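Long-range contact in oligopeptide-binding protein appA (PDB 1XOC), which serves as the extracellular receptor of an oligopeptide ABC permease, binding peptides for uptake in support of sporulation and genetic competence: residues 90-95 with 160-165. Residues are numbered along the deposited sequence; the frame is centred on the assembly and turned at random.
Sequences VKFHDG and PKHILG. With ZN (zinc ion), chain C.
P160 lies flat against F92 in the buried half of this contact: its CB sits over the middle of the phenyl ring, 3.8 Å from the ring centroid, a CH-pi contact. Proline suits the spot twice over, since its rigid ring offers C-H groups to an aromatic face and, at the N-cap, needs no N-H to begin helix 161-164; its O accepts from the N of both I163 and L164. D102 of helix 100-108 also touches F92, and F177 packs on P160.

Toward solvent the packing gives way to polar chemistry. The imidazole of H162 turns an edge to the face of F92 in an offset edge-to-face pair, planes at 84°, with CE1 3.8 Å from F92 CD1. A chi1 of 58° sets the ring between its backbone N and carbonyl carbon, and NE2 then donates to the syn lone pair of D94 OD2 (2.8 Å), close to the imidazole plane. Its other nitrogen, ND1, binds zinc at 2.2 Å, five waters completing six-fold coordination. D94, in the F92-G95 type I turn with OD1 bonded to K96 N, probably orients the imidazole and strengthens ND1 as donor. Carboxylates commonly back zinc-bound histidines; one protein ligand suggests adventitious surface binding.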
# COMPACT_ATOMS: atom_id res chain seq x y z
N VAL A 90 0.94 18.68 -22.84
CA VAL A 90 0.61 17.35 -22.35
C VAL A 90 -0.84 17.06 -22.72
O VAL A 90 -1.73 17.86 -22.47
CB VAL A 90 0.79 17.25 -20.81
CG1 VAL A 90 0.38 15.90 -20.31
CG2 VAL A 90 2.22 17.58 -20.44
N LYS A 91 -1.08 15.90 -23.31
CA LYS A 91 -2.43 15.54 -23.75
C LYS A 91 -3.02 14.38 -22.95
O LYS A 91 -2.32 13.42 -22.62
CB LYS A 91 -2.46 15.14 -25.24
CG LYS A 91 -1.75 16.10 -26.20
CD LYS A 91 -2.41 17.45 -26.21
CE LYS A 91 -1.66 18.39 -27.16
NZ LYS A 91 -2.27 19.75 -27.24
N PHE A 92 -4.32 14.45 -22.69
CA PHE A 92 -5.08 13.28 -22.30
C PHE A 92 -5.25 12.30 -23.48
O PHE A 92 -5.07 12.64 -24.66
CB PHE A 92 -6.44 13.66 -21.75
CG PHE A 92 -6.40 14.29 -20.38
CD1 PHE A 92 -6.56 15.66 -20.22
CD2 PHE A 92 -6.22 13.52 -19.25
CE1 PHE A 92 -6.53 16.20 -18.96
CE2 PHE A 92 -6.18 14.09 -17.98
CZ PHE A 92 -6.35 15.42 -17.84
N HIS A 93 -5.63 11.08 -23.18
CA HIS A 93 -5.78 10.04 -24.21
C HIS A 93 -6.85 10.36 -25.26
O HIS A 93 -6.88 9.72 -26.32
CB HIS A 93 -6.05 8.68 -23.56
CG HIS A 93 -4.97 8.24 -22.63
ND1 HIS A 93 -5.22 7.48 -21.50
CD2 HIS A 93 -3.62 8.47 -22.64
CE1 HIS A 93 -4.08 7.25 -20.87
NE2 HIS A 93 -3.09 7.85 -21.54
N ASP A 94 -7.70 11.34 -24.99
CA ASP A 94 -8.72 11.79 -25.96
C ASP A 94 -8.20 12.91 -26.86
O ASP A 94 -8.94 13.43 -27.73
CB ASP A 94 -9.99 12.25 -25.22
CG ASP A 94 -9.72 13.37 -24.23
OD1 ASP A 94 -8.59 13.87 -24.14
OD2 ASP A 94 -10.67 13.79 -23.52
N GLY A 95 -6.93 13.26 -26.71
CA GLY A 95 -6.30 14.29 -27.54
C GLY A 95 -6.37 15.71 -27.02
O GLY A 95 -5.82 16.63 -27.62
N PRO A 160 -9.30 14.46 -15.96
CA PRO A 160 -9.80 15.42 -16.92
C PRO A 160 -11.11 16.10 -16.51
O PRO A 160 -12.19 15.47 -16.48
CB PRO A 160 -10.00 14.56 -18.18
CG PRO A 160 -10.26 13.21 -17.66
CD PRO A 160 -9.50 13.08 -16.39
N LYS A 161 -11.03 17.40 -16.23
CA LYS A 161 -12.19 18.17 -15.84
C LYS A 161 -13.24 18.19 -16.95
O LYS A 161 -14.44 18.19 -16.69
CB LYS A 161 -11.82 19.59 -15.48
CG LYS A 161 -12.97 20.39 -14.91
CD LYS A 161 -12.54 21.79 -14.54
CE LYS A 161 -13.67 22.58 -13.96
NZ LYS A 161 -13.34 24.03 -13.73
N HIS A 162 -12.80 18.21 -18.21
CA HIS A 162 -13.77 18.25 -19.30
C HIS A 162 -14.57 16.98 -19.42
O HIS A 162 -15.56 16.93 -20.15
CB HIS A 162 -13.10 18.59 -20.64
CG HIS A 162 -12.03 17.64 -21.06
ND1 HIS A 162 -10.69 17.94 -20.95
CD2 HIS A 162 -12.09 16.40 -21.61
CE1 HIS A 162 -9.97 16.93 -21.40
NE2 HIS A 162 -10.80 15.97 -21.80
N ILE A 163 -14.16 15.94 -18.68
CA ILE A 163 -14.99 14.73 -18.60
C ILE A 163 -15.79 14.68 -17.29
O ILE A 163 -17.01 14.35 -17.28
CB ILE A 163 -14.16 13.45 -18.76
CG1 ILE A 163 -13.41 13.44 -20.12
CG2 ILE A 163 -15.07 12.20 -18.64
CD1 ILE A 163 -12.54 12.26 -20.38
N LEU A 164 -15.11 14.95 -16.18
CA LEU A 164 -15.68 14.68 -14.84
C LEU A 164 -16.11 15.91 -14.05
O LEU A 164 -16.66 15.76 -12.94
CB LEU A 164 -14.63 13.96 -13.99
CG LEU A 164 -14.21 12.61 -14.50
CD1 LEU A 164 -13.04 12.07 -13.75
CD2 LEU A 164 -15.42 11.63 -14.45
N GLY A 165 -15.89 17.09 -14.62
CA GLY A 165 -16.00 18.34 -13.89
C GLY A 165 -17.41 18.68 -13.44
O GLY A 165 -17.62 19.50 -12.53
ZN ZN C . -9.65 19.90 -20.61
O HOH W 1 -10.24 19.92 -18.69
O HOH W 2 -9.35 22.10 -20.24
O HOH W 3 -8.72 20.17 -22.53
O HOH W 4 -11.20 21.31 -21.28
O HOH W 5 -7.99 19.16 -20.08